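2-hydroxyisobutanoyl-CoA mutase large subunit (Aquincola tertiaricarbonis, PDB 4R3U) catalyses, together with its small cobalamin-binding subunit, the interconversion of 2-hydroxyisobutanoyl-CoA and (3S)-3-hydroxybutanoyl-CoA. Local coordinates at residues M98-G103 against Q120-I125; N111-Y116 against P388-M393; F340-A345 against Q374-N379. All blocks are in the same frame, centred on the assembly; numbering follows the deposited sequence.

Interaction 1: residues M98-G103 against Q120-I125; sequences MRQIAG and QGQTGI. With 5AD (5'-deoxyadenosine), chain G.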
loop_
_atom_site.group_PDB
_atom_site.type_symbol
_atom_site.label_atom_id
_atom_site.label_comp_id
_atom_site.label_asym_id
_atom_site.label_seq_id
_atom_site.Cartn_x
_atom_site.Cartn_y
_atom_site.Cartn_z
ATOM N N MET A 98 -15.842 6.230 -4.282
ATOM C CA MET A 98 -14.531 6.523 -4.824
ATOM C C MET A 98 -14.806 7.841 -5.538
ATOM O O MET A 98 -15.431 7.886 -6.616
ATOM C CB MET A 98 -14.070 5.401 -5.756
ATOM C CG MET A 98 -14.102 4.057 -5.051
ATOM S SD MET A 98 -13.320 2.743 -5.964
ATOM C CE MET A 98 -13.631 1.373 -4.855
ATOM N N ARG A 99 -14.512 8.920 -4.799
ATOM C CA ARG A 99 -14.829 10.294 -5.165
ATOM C C ARG A 99 -13.555 11.171 -5.218
ATOM O O ARG A 99 -13.087 11.702 -4.196
ATOM C CB ARG A 99 -15.848 10.824 -4.160
ATOM C CG ARG A 99 -16.403 12.186 -4.504
ATOM C CD ARG A 99 -17.125 12.821 -3.338
ATOM N NE ARG A 99 -18.174 11.966 -2.779
ATOM C CZ ARG A 99 -19.386 11.821 -3.300
ATOM N NH1 ARG A 99 -19.718 12.456 -4.415
ATOM N NH2 ARG A 99 -20.269 11.030 -2.717
ATOM N N GLN A 100 -13.012 11.308 -6.450
ATOM C CA GLN A 100 -11.807 12.055 -6.776
ATOM C C GLN A 100 -12.082 13.520 -7.106
ATOM O O GLN A 100 -12.986 13.823 -7.901
ATOM C CB GLN A 100 -11.071 11.386 -7.951
ATOM C CG GLN A 100 -10.568 9.987 -7.663
ATOM C CD GLN A 100 -9.577 9.920 -6.540
ATOM O OE1 GLN A 100 -9.852 9.350 -5.485
ATOM N NE2 GLN A 100 -8.394 10.470 -6.748
ATOM N N ILE A 101 -11.259 14.426 -6.538
ATOM C CA ILE A 101 -11.359 15.874 -6.789
ATOM C C ILE A 101 -11.003 16.149 -8.256
ATOM O O ILE A 101 -10.056 15.570 -8.794
ATOM C CB ILE A 101 -10.426 16.716 -5.859
ATOM C CG1 ILE A 101 -10.714 16.579 -4.370
ATOM C CG2 ILE A 101 -10.383 18.134 -6.292
ATOM C CD1 ILE A 101 -9.408 16.607 -3.550
ATOM N N ALA A 102 -11.761 17.049 -8.876
ATOM C CA ALA A 102 -11.576 17.534 -10.242
ATOM C C ALA A 102 -11.879 19.044 -10.216
ATOM O O ALA A 102 -12.873 19.468 -9.609
ATOM C CB ALA A 102 -12.526 16.815 -11.201
ATOM N N GLY A 103 -11.010 19.834 -10.846
ATOM C CA GLY A 103 -11.217 21.268 -10.908
ATOM C C GLY A 103 -10.089 22.000 -11.582
ATOM O O GLY A 103 -8.952 21.950 -11.121
ATOM N N GLN A 120 -13.104 5.779 -15.527
ATOM C CA GLN A 120 -12.071 5.075 -14.759
ATOM C C GLN A 120 -12.579 4.386 -13.483
ATOM O O GLN A 120 -11.817 3.662 -12.842
ATOM C CB GLN A 120 -10.853 5.962 -14.470
ATOM C CG GLN A 120 -10.077 6.437 -15.708
ATOM C CD GLN A 120 -9.910 5.446 -16.844
ATOM O OE1 GLN A 120 -9.632 4.267 -16.679
ATOM N NE2 GLN A 120 -10.068 5.921 -18.027
ATOM N N GLY A 121 -13.848 4.586 -13.135
ATOM C CA GLY A 121 -14.472 3.891 -12.016
ATOM C C GLY A 121 -14.854 4.719 -10.809
ATOM O O GLY A 121 -15.199 4.139 -9.773
ATOM N N GLN A 122 -14.788 6.062 -10.906
ATOM C CA GLN A 122 -15.228 6.883 -9.793
ATOM C C GLN A 122 -16.785 6.789 -9.738
ATOM O O GLN A 122 -17.447 6.729 -10.783
ATOM C CB GLN A 122 -14.731 8.325 -9.920
ATOM C CG GLN A 122 -15.816 9.380 -10.242
ATOM C CD GLN A 122 -15.290 10.765 -10.052
ATOM O OE1 GLN A 122 -14.424 11.032 -9.173
ATOM N NE2 GLN A 122 -15.808 11.678 -10.857
ATOM N N THR A 123 -17.326 6.718 -8.503
ATOM C CA THR A 123 -18.731 6.515 -8.150
ATOM C C THR A 123 -19.407 7.745 -7.527
ATOM O O THR A 123 -20.598 7.716 -7.210
ATOM C CB THR A 123 -18.850 5.206 -7.324
ATOM O OG1 THR A 123 -18.051 5.312 -6.143
ATOM C CG2 THR A 123 -18.396 3.961 -8.127
ATOM N N GLY A 124 -18.648 8.823 -7.393
ATOM C CA GLY A 124 -19.107 10.110 -6.877
ATOM C C GLY A 124 -18.294 11.245 -7.452
ATOM O O GLY A 124 -17.110 11.073 -7.701
ATOM N N ILE A 125 -18.913 12.402 -7.673
ATOM C CA ILE A 125 -18.232 13.586 -8.196
ATOM C C ILE A 125 -17.745 14.507 -7.050
ATOM O O ILE A 125 -18.487 14.749 -6.107
ATOM C CB ILE A 125 -19.145 14.318 -9.221
ATOM C CG1 ILE A 125 -19.051 13.640 -10.601
ATOM C CG2 ILE A 125 -18.890 15.841 -9.306
ATOM C CD1 ILE A 125 -20.332 13.712 -11.375
HETATM N N1 5AD G . -7.807 18.713 -9.035
HETATM C C2 5AD G . -7.520 17.614 -8.226
HETATM N N3 5AD G . -7.039 17.838 -6.911
HETATM C C4 5AD G . -6.954 19.103 -6.446
HETATM N N9 5AD G . -6.543 19.608 -5.280
HETATM C C8 5AD G . -6.750 20.927 -5.318
HETATM N N7 5AD G . -7.198 21.268 -6.514
HETATM C C5 5AD G . -7.347 20.139 -7.216
HETATM C C6 5AD G . -7.771 19.931 -8.473
HETATM N N6 5AD G . -8.068 21.022 -9.159
HETATM C "C1'" 5AD G . -6.257 18.944 -3.997
HETATM C "C2'" 5AD G . -5.022 18.114 -3.942
HETATM C "C3'" 5AD G . -4.599 18.292 -2.493
HETATM C "C4'" 5AD G . -5.619 19.240 -1.860
HETATM C "C5'" 5AD G . -4.901 20.265 -0.991
HETATM O "O4'" 5AD G . -6.104 19.942 -2.975
HETATM O "O2'" 5AD G . -5.381 16.741 -4.148
HETATM O "O3'" 5AD G . -4.594 17.008 -1.841
HETATM O O HOH W 1 -14.899 14.432 -9.555
#
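Met98 and Thr123 hold each other through two bonds. Thr123 N donates to Met98 O at 2.9 Å. In return, Met98 N donates to Thr123 OG1 at 3.0 Å in a nearly straight bond (163°). Gly124 N adds a weak bond to the same Met98 carbonyl. The residue before Thr123, Gln122, runs its extended side chain along the backbone of 98-103. Its OE1 accepts from Gln100 N at 3.1 Å, the donor lying nearly in line with the amide C=O. Its NE2 reaches water 1, which also binds Gln100 O.

The Arg99 side chain runs across Gly124 and Ile125. Its CB and CG lie against Gly124 O, CG at 3.5 Å. CD is 3.6 Å from Ile125 O. NE donates to Ser375 OG. The chain bends at chi3 (-54°), which lays the guanidinium over Gly124, with Gly124 CA over one face. NH1 donates to Ile125 O at 3.1 Å. That oxygen sits in the guanidinium plane, but NH1 stands above the carbonyl plane. At the tip, NH2 bonds Ser174 and O4A, a phosphate oxygen of the bound 3-hydroxybutanoyl-CoA. The contact lies within the first beta-alpha-beta unit of the TIM barrel of acyl-CoA mutases, strand 97-102, helix 107-119 and strand 125-128, with an arginine of its coenzyme A pocket held from the neighbouring strand.

Interaction 2: residues N111-Y116 against P388-M393; sequences NKRFKY and PTEDAM. With 5AD (5'-deoxyadenosine), chain G.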
loop_
_atom_site.group_PDB
_atom_site.type_symbol
_atom_site.label_atom_id
_atom_site.label_comp_id
_atom_site.label_asym_id
_atom_site.label_seq_id
_atom_site.Cartn_x
_atom_site.Cartn_y
_atom_site.Cartn_z
ATOM N N ASN A 111 -15.770 19.324 -16.554
ATOM C CA ASN A 111 -16.785 18.360 -16.999
ATOM C C ASN A 111 -16.132 17.186 -17.761
ATOM O O ASN A 111 -16.543 16.045 -17.576
ATOM C CB ASN A 111 -17.835 19.046 -17.881
ATOM C CG ASN A 111 -18.886 18.126 -18.425
ATOM O OD1 ASN A 111 -18.827 17.720 -19.584
ATOM N ND2 ASN A 111 -19.864 17.772 -17.601
ATOM N N LYS A 112 -15.117 17.478 -18.608
ATOM C CA LYS A 112 -14.347 16.498 -19.372
ATOM C C LYS A 112 -13.624 15.539 -18.380
ATOM O O LYS A 112 -13.688 14.311 -18.554
ATOM C CB LYS A 112 -13.357 17.220 -20.321
ATOM C CG LYS A 112 -12.507 16.289 -21.212
ATOM C CD LYS A 112 -11.240 16.965 -21.746
ATOM C CE LYS A 112 -9.938 16.551 -21.051
ATOM N NZ LYS A 112 -9.518 17.475 -19.953
ATOM N N ARG A 113 -12.987 16.106 -17.322
ATOM C CA ARG A 113 -12.326 15.335 -16.251
ATOM C C ARG A 113 -13.333 14.483 -15.446
ATOM O O ARG A 113 -13.006 13.343 -15.138
ATOM C CB ARG A 113 -11.504 16.243 -15.312
ATOM C CG ARG A 113 -10.646 15.501 -14.269
ATOM C CD ARG A 113 -9.589 14.566 -14.856
ATOM N NE ARG A 113 -8.495 15.338 -15.426
ATOM C CZ ARG A 113 -7.386 15.643 -14.769
ATOM N NH1 ARG A 113 -6.462 16.389 -15.337
ATOM N NH2 ARG A 113 -7.233 15.274 -13.503
ATOM N N PHE A 114 -14.562 15.009 -15.135
ATOM C CA PHE A 114 -15.618 14.223 -14.459
ATOM C C PHE A 114 -15.866 12.941 -15.236
ATOM O O PHE A 114 -15.842 11.852 -14.665
ATOM C CB PHE A 114 -16.952 14.994 -14.343
ATOM C CG PHE A 114 -16.997 16.106 -13.326
ATOM C CD1 PHE A 114 -16.028 16.203 -12.323
ATOM C CD2 PHE A 114 -17.994 17.078 -13.378
ATOM C CE1 PHE A 114 -16.074 17.243 -11.384
ATOM C CE2 PHE A 114 -18.063 18.083 -12.411
ATOM C CZ PHE A 114 -17.091 18.171 -11.431
ATOM N N LYS A 115 -16.077 13.092 -16.550
ATOM C CA LYS A 115 -16.360 12.007 -17.504
ATOM C C LYS A 115 -15.229 11.001 -17.573
ATOM O O LYS A 115 -15.500 9.800 -17.508
ATOM C CB LYS A 115 -16.781 12.567 -18.867
ATOM C CG LYS A 115 -18.094 13.338 -18.751
ATOM C CD LYS A 115 -18.463 14.118 -19.986
ATOM C CE LYS A 115 -19.898 14.583 -19.922
ATOM N NZ LYS A 115 -20.151 15.693 -20.887
ATOM N N TYR A 116 -13.963 11.476 -17.599
ATOM C CA TYR A 116 -12.779 10.621 -17.568
ATOM C C TYR A 116 -12.755 9.784 -16.276
ATOM O O TYR A 116 -12.547 8.560 -16.321
ATOM C CB TYR A 116 -11.494 11.461 -17.653
ATOM C CG TYR A 116 -10.257 10.630 -17.436
ATOM C CD1 TYR A 116 -9.727 9.851 -18.465
ATOM C CD2 TYR A 116 -9.656 10.553 -16.177
ATOM C CE1 TYR A 116 -8.605 9.045 -18.258
ATOM C CE2 TYR A 116 -8.552 9.728 -15.952
ATOM C CZ TYR A 116 -8.018 8.995 -17.003
ATOM O OH TYR A 116 -6.908 8.217 -16.810
ATOM N N PRO A 388 -3.658 17.299 -10.315
ATOM C CA PRO A 388 -3.368 16.041 -11.029
ATOM C C PRO A 388 -3.659 15.868 -12.506
ATOM O O PRO A 388 -4.584 16.462 -13.062
ATOM C CB PRO A 388 -4.103 14.982 -10.189
ATOM C CG PRO A 388 -5.185 15.740 -9.563
ATOM C CD PRO A 388 -4.575 17.046 -9.193
ATOM N N THR A 389 -2.888 14.949 -13.103
ATOM C CA THR A 389 -3.057 14.487 -14.463
ATOM C C THR A 389 -4.080 13.357 -14.424
ATOM O O THR A 389 -4.435 12.835 -13.361
ATOM C CB THR A 389 -1.721 13.975 -15.060
ATOM O OG1 THR A 389 -1.229 12.871 -14.288
ATOM C CG2 THR A 389 -0.677 15.060 -15.203
ATOM N N GLU A 390 -4.540 12.969 -15.596
ATOM C CA GLU A 390 -5.457 11.860 -15.758
ATOM C C GLU A 390 -4.824 10.573 -15.238
ATOM O O GLU A 390 -5.439 9.913 -14.416
ATOM C CB GLU A 390 -5.844 11.730 -17.222
ATOM C CG GLU A 390 -6.778 12.831 -17.670
ATOM C CD GLU A 390 -7.323 12.651 -19.067
ATOM O OE1 GLU A 390 -6.631 12.013 -19.891
ATOM O OE2 GLU A 390 -8.436 13.156 -19.343
ATOM N N ASP A 391 -3.573 10.273 -15.627
ATOM C CA ASP A 391 -2.838 9.068 -15.193
ATOM C C ASP A 391 -2.684 8.955 -13.682
ATOM O O ASP A 391 -2.827 7.874 -13.142
ATOM C CB ASP A 391 -1.454 8.971 -15.866
ATOM C CG ASP A 391 -1.424 8.602 -17.338
ATOM O OD1 ASP A 391 -2.420 8.008 -17.829
ATOM O OD2 ASP A 391 -0.371 8.842 -17.990
ATOM N N ALA A 392 -2.384 10.071 -13.016
ATOM C CA ALA A 392 -2.219 10.175 -11.574
ATOM C C ALA A 392 -3.554 9.858 -10.874
ATOM O O ALA A 392 -3.570 9.074 -9.924
ATOM C CB ALA A 392 -1.738 11.567 -11.212
ATOM N N MET A 393 -4.670 10.411 -11.378
ATOM C CA MET A 393 -6.005 10.134 -10.858
ATOM C C MET A 393 -6.425 8.720 -11.105
ATOM O O MET A 393 -6.975 8.089 -10.204
ATOM C CB MET A 393 -7.044 11.152 -11.354
ATOM C CG MET A 393 -6.911 12.529 -10.690
ATOM S SD MET A 393 -7.213 12.559 -8.883
ATOM C CE MET A 393 -5.548 12.306 -8.214
HETATM N N1 5AD G . -7.807 18.713 -9.035
HETATM C C2 5AD G . -7.520 17.614 -8.226
HETATM N N3 5AD G . -7.039 17.838 -6.911
HETATM C C4 5AD G . -6.954 19.103 -6.446
HETATM N N9 5AD G . -6.543 19.608 -5.280
HETATM C C8 5AD G . -6.750 20.927 -5.318
HETATM N N7 5AD G . -7.198 21.268 -6.514
HETATM C C5 5AD G . -7.347 20.139 -7.216
HETATM C C6 5AD G . -7.771 19.931 -8.473
HETATM N N6 5AD G . -8.068 21.022 -9.159
HETATM C "C1'" 5AD G . -6.257 18.944 -3.997
HETATM C "C2'" 5AD G . -5.022 18.114 -3.942
HETATM C "C3'" 5AD G . -4.599 18.292 -2.493
HETATM C "C4'" 5AD G . -5.619 19.240 -1.860
HETATM C "C5'" 5AD G . -4.901 20.265 -0.991
HETATM O "O4'" 5AD G . -6.104 19.942 -2.975
HETATM O "O2'" 5AD G . -5.381 16.741 -4.148
HETATM O "O3'" 5AD G . -4.594 17.008 -1.841
HETATM O O HOH W 2 -9.409 15.250 -18.230
#
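Helix 107-119 meets the first turn of helix 390-405 most closely at Tyr116 and Glu390, whose CA atoms are 7.6 Å apart. Thr389 caps that second helix, its OG1 accepting from Ala392 N. Arg113 bends at chi2 and chi3 (61° and 73°), which brings its guanidinium end-on to Pro388 O. Both NH1 and NH2 donate to this single oxygen, NH1 at 3.0 Å and NH2 at 2.9 Å. NH1 uses an in-plane lone pair, whereas NH2 lies well above the carbonyl plane. Glu390 CG passes over one face of the guanidinium.

Glu390 also lies over Tyr116. Its CB is 3.8 Å from the ring centroid, a CH-pi contact over the face, offset toward the rim. Beyond it the carboxylate stacks on the ring, the two planes 10° apart. Tyr116 OH makes a weak bond to Glu390 O. Water 2 donates to Glu390 OE2 at 2.6 Å and accepts from Lys112 NZ and Arg113 NE. The carboxylate therefore meets its two basic neighbours through water, without a direct salt bridge, and their charges probably help keep it ionised. The double grip on Pro388 O probably helps to fix the backbone of a residue whose ring CD touches C2 of 5'-deoxyadenosine at 3.2 Å.

Interaction 3: residues F340-A345 against Q374-N379; sequences FHCQTA and QSLHTN. With 3HC (3-hydroxybutanoyl-coenzyme A), chain E.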
loop_
_atom_site.group_PDB
_atom_site.type_symbol
_atom_site.label_atom_id
_atom_site.label_comp_id
_atom_site.label_asym_id
_atom_site.label_seq_id
_atom_site.Cartn_x
_atom_site.Cartn_y
_atom_site.Cartn_z
ATOM N N PHE A 340 -18.540 10.151 7.209
ATOM C CA PHE A 340 -17.410 10.993 6.819
ATOM C C PHE A 340 -16.763 10.662 5.481
ATOM O O PHE A 340 -16.720 9.500 5.066
ATOM C CB PHE A 340 -16.347 11.100 7.946
ATOM C CG PHE A 340 -15.420 9.915 8.121
ATOM C CD1 PHE A 340 -15.843 8.765 8.790
ATOM C CD2 PHE A 340 -14.100 9.968 7.672
ATOM C CE1 PHE A 340 -14.965 7.691 8.999
ATOM C CE2 PHE A 340 -13.237 8.876 7.847
ATOM C CZ PHE A 340 -13.669 7.754 8.519
ATOM N N HIS A 341 -16.288 11.728 4.799
ATOM C CA HIS A 341 -15.496 11.642 3.591
ATOM C C HIS A 341 -14.072 11.677 4.119
ATOM O O HIS A 341 -13.788 12.326 5.138
ATOM C CB HIS A 341 -15.719 12.844 2.662
ATOM C CG HIS A 341 -14.741 12.907 1.508
ATOM N ND1 HIS A 341 -14.808 12.021 0.443
ATOM C CD2 HIS A 341 -13.680 13.717 1.318
ATOM C CE1 HIS A 341 -13.804 12.318 -0.344
ATOM N NE2 HIS A 341 -13.108 13.341 0.123
ATOM N N CYS A 342 -13.179 10.979 3.432
ATOM C CA CYS A 342 -11.778 10.920 3.826
ATOM C C CYS A 342 -10.893 11.245 2.618
ATOM O O CYS A 342 -11.218 10.890 1.491
ATOM C CB CYS A 342 -11.450 9.542 4.416
ATOM S SG CYS A 342 -9.814 9.414 5.174
ATOM N N GLN A 343 -9.782 11.928 2.866
ATOM C CA GLN A 343 -8.777 12.201 1.857
ATOM C C GLN A 343 -7.483 11.797 2.496
ATOM O O GLN A 343 -7.292 12.041 3.690
ATOM C CB GLN A 343 -8.759 13.679 1.433
ATOM C CG GLN A 343 -7.806 13.969 0.258
ATOM C CD GLN A 343 -7.881 15.394 -0.244
ATOM O OE1 GLN A 343 -8.805 16.157 0.047
ATOM N NE2 GLN A 343 -6.930 15.775 -1.052
ATOM N N THR A 344 -6.604 11.152 1.720
ATOM C CA THR A 344 -5.298 10.723 2.184
ATOM C C THR A 344 -4.447 11.975 2.417
ATOM O O THR A 344 -4.719 13.024 1.795
ATOM C CB THR A 344 -4.719 9.643 1.240
ATOM O OG1 THR A 344 -4.508 10.190 -0.063
ATOM C CG2 THR A 344 -5.620 8.401 1.136
ATOM N N ALA A 345 -3.465 11.905 3.365
ATOM C CA ALA A 345 -2.625 13.055 3.691
ATOM C C ALA A 345 -1.662 13.486 2.593
ATOM O O ALA A 345 -0.594 12.884 2.384
ATOM C CB ALA A 345 -1.877 12.813 4.985
ATOM N N GLN A 374 -16.983 6.692 4.394
ATOM C CA GLN A 374 -18.166 6.578 3.508
ATOM C C GLN A 374 -17.823 6.977 2.101
ATOM O O GLN A 374 -18.524 6.601 1.145
ATOM C CB GLN A 374 -19.305 7.494 3.999
ATOM C CG GLN A 374 -20.138 6.913 5.115
ATOM C CD GLN A 374 -19.355 6.526 6.336
ATOM O OE1 GLN A 374 -18.901 7.364 7.111
ATOM N NE2 GLN A 374 -19.127 5.238 6.496
ATOM N N SER A 375 -16.781 7.808 1.997
ATOM C CA SER A 375 -16.294 8.392 0.771
ATOM C C SER A 375 -14.788 8.587 0.902
ATOM O O SER A 375 -14.278 8.874 2.003
ATOM C CB SER A 375 -17.020 9.713 0.509
ATOM O OG SER A 375 -16.679 10.308 -0.731
ATOM N N LEU A 376 -14.064 8.394 -0.215
ATOM C CA LEU A 376 -12.618 8.518 -0.220
ATOM C C LEU A 376 -12.031 9.102 -1.471
ATOM O O LEU A 376 -12.335 8.646 -2.574
ATOM C CB LEU A 376 -11.966 7.153 0.089
ATOM C CG LEU A 376 -10.421 7.021 0.136
ATOM C CD1 LEU A 376 -9.813 7.855 1.260
ATOM C CD2 LEU A 376 -10.011 5.566 0.239
ATOM N N HIS A 377 -11.118 10.080 -1.285
ATOM C CA HIS A 377 -10.281 10.631 -2.319
ATOM C C HIS A 377 -8.850 10.137 -1.984
ATOM O O HIS A 377 -8.329 10.381 -0.882
ATOM C CB HIS A 377 -10.291 12.176 -2.319
ATOM C CG HIS A 377 -9.269 12.782 -3.257
ATOM N ND1 HIS A 377 -9.609 13.183 -4.547
ATOM C CD2 HIS A 377 -7.948 13.015 -3.065
ATOM C CE1 HIS A 377 -8.487 13.612 -5.097
ATOM N NE2 HIS A 377 -7.467 13.558 -4.239
ATOM N N THR A 378 -8.201 9.494 -2.965
ATOM C CA THR A 378 -6.800 9.123 -2.871
ATOM C C THR A 378 -6.011 10.158 -3.676
ATOM O O THR A 378 -6.412 10.500 -4.802
ATOM C CB THR A 378 -6.553 7.678 -3.331
ATOM O OG1 THR A 378 -7.408 7.369 -4.421
ATOM C CG2 THR A 378 -6.750 6.671 -2.217
ATOM N N ASN A 379 -4.890 10.660 -3.115
ATOM C CA ASN A 379 -4.104 11.665 -3.818
ATOM C C ASN A 379 -3.314 11.065 -4.968
ATOM O O ASN A 379 -3.135 9.844 -4.996
ATOM C CB ASN A 379 -3.178 12.420 -2.858
ATOM C CG ASN A 379 -3.896 13.099 -1.743
ATOM O OD1 ASN A 379 -5.001 13.618 -1.908
ATOM N ND2 ASN A 379 -3.292 13.063 -0.563
HETATM N N1A 3HC E . -26.240 -0.383 3.254
HETATM C C2A 3HC E . -27.472 0.292 2.784
HETATM N N3A 3HC E . -27.213 1.658 2.314
HETATM C C4A 3HC E . -25.966 2.187 2.319
HETATM C C5A 3HC E . -24.898 1.497 2.773
HETATM C C6A 3HC E . -25.048 0.241 3.249
HETATM N N6A 3HC E . -23.959 -0.389 3.687
HETATM N N7A 3HC E . -23.828 2.285 2.634
HETATM C C8A 3HC E . -24.224 3.436 2.098
HETATM N N9A 3HC E . -25.543 3.388 1.933
HETATM C C1B 3HC E . -26.461 4.426 1.372
HETATM C C2B 3HC E . -26.526 5.672 2.230
HETATM O O2B 3HC E . -27.509 5.554 3.263
HETATM C C3B 3HC E . -26.893 6.739 1.212
HETATM O O3B 3HC E . -28.317 6.731 0.947
HETATM P P3B 3HC E . -29.211 8.074 0.858
HETATM O O7A 3HC E . -28.597 8.810 -0.267
HETATM O O8A 3HC E . -30.558 7.521 0.574
HETATM O O9A 3HC E . -29.035 8.665 2.204
HETATM C C4B 3HC E . -26.174 6.283 -0.054
HETATM O O4B 3HC E . -25.954 4.846 0.085
HETATM C C5B 3HC E . -24.856 7.052 -0.252
HETATM O O5B 3HC E . -23.872 6.605 0.707
HETATM P P1A 3HC E . -23.218 7.565 1.848
HETATM O O1A 3HC E . -24.124 8.693 2.201
HETATM O O2A 3HC E . -22.715 6.708 2.935
HETATM O O3A 3HC E . -21.914 8.051 0.976
HETATM P P2A 3HC E . -21.741 9.434 0.140
HETATM O O4A 3HC E . -20.429 9.394 -0.522
HETATM O O5A 3HC E . -22.943 9.729 -0.677
HETATM O O6A 3HC E . -21.712 10.482 1.325
HETATM C CBP 3HC E . -20.771 12.004 2.958
HETATM C CCP 3HC E . -20.636 10.630 2.268
HETATM C CDP 3HC E . -22.040 11.939 3.819
HETATM C CEP 3HC E . -19.578 12.221 3.897
HETATM C CAP 3HC E . -20.897 13.159 1.908
HETATM O OAP 3HC E . -21.157 14.459 2.482
HETATM C C9P 3HC E . -19.804 13.217 0.803
HETATM O O9P 3HC E . -19.920 12.577 -0.244
HETATM N N8P 3HC E . -18.790 14.071 1.016
HETATM C C7P 3HC E . -17.736 14.265 0.013
HETATM C C6P 3HC E . -16.866 15.457 0.385
HETATM C C5P 3HC E . -15.687 15.638 -0.575
HETATM O O5P 3HC E . -15.430 14.833 -1.475
HETATM N N4P 3HC E . -14.983 16.750 -0.333
HETATM C C3P 3HC E . -13.806 17.112 -1.110
HETATM C C2P 3HC E . -12.953 18.007 -0.254
HETATM S S1P 3HC E . -11.397 18.451 -1.084
HETATM C C1 3HC E . -10.746 19.519 0.211
HETATM O O1 3HC E . -11.429 20.327 0.837
HETATM C C2 3HC E . -9.267 19.318 0.587
HETATM C C3 3HC E . -8.315 19.970 -0.418
HETATM O O3 3HC E . -8.566 19.443 -1.716
HETATM C C4 3HC E . -8.464 21.499 -0.420
HETATM O O HOH W 3 -1.868 10.415 0.173
#
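His341, Cys342 and Gln343 pair with Ser375, Leu376 and His377 as neighbouring parallel strands. The backbone bonds alternate along them. Gln374 N donates to Phe340 O, Cys342 N to Ser375 O, His377 N to Cys342 O and Thr344 N to His377 O. The strand axes come within 4.5 Å and differ in direction by 19°. CA-H...O contacts fill in between, among them Leu376 CA to Cys342 O.

Side chains extend the ladder at both ends. At the start, Gln374 folds at chi2 (57°), and its OE1 takes Phe340 N on a lone pair at 2.8 Å. At the far end, Asn379 binds three times. Its N donates to Thr344 OG1, its ND2 donates to Thr344 O from above the carbonyl plane, and its OD1 accepts from Gln343 NE2 at 3.0 Å. Water 3 joins Thr344 OG1, with a weak bond to Asn379 ND2.

The two strands are the ends of a beta-alpha-beta unit, linked by helix 357-370, in the parallel barrel. Cys342 and Leu376 face that helix side, with Cys342 CB 3.9 Å from Leu376 CD1. His341, Gln343, Ser375 and His377 point to the other face, which carries the substrate.

There His341 ND1 shares a hydrogen bond with Ser375 OG at 2.8 Å, at the edge of the imidazole. This probably fixes the ring's rotation, with one face against the pantetheine amide. 3-Hydroxybutanoyl-CoA O5P lies 3.1 Å above the ring plane, over its centre. Gln343 runs beside His377, its CG 3.5 Å from His377 CD2. His377 ND1 in turn accepts from Ile101 N. The extended Gln343 chain carries OE1 to 3.2 Å from C2 of the 3-hydroxybutanoyl group.

How the interactions relate
Interactions 1 and 3 are neighbours in one parallel sheet, strand 97-102 lying beside strand 375-377, with contact centres about 11 Å apart. Side chains join them: Arg99 NE to Ser375 OG at 3.0 Å, and Gln100 NE2 to Thr378 O at 2.8 Å. Together they line the coenzyme A pocket. Interaction 2 lies on the helices outside strand 97-102, its centre about 9 Å from interaction 1 and 17 Å from interaction 3. Phe114 CE1 packs on Ala102 CB at 3.6 Å, and Met393 touches both Gln100 and Thr378. All three contacts reach the 5'-deoxyadenosine site, through Ile101 and Gly103, Pro388, and Gln343, His377 and Asn379.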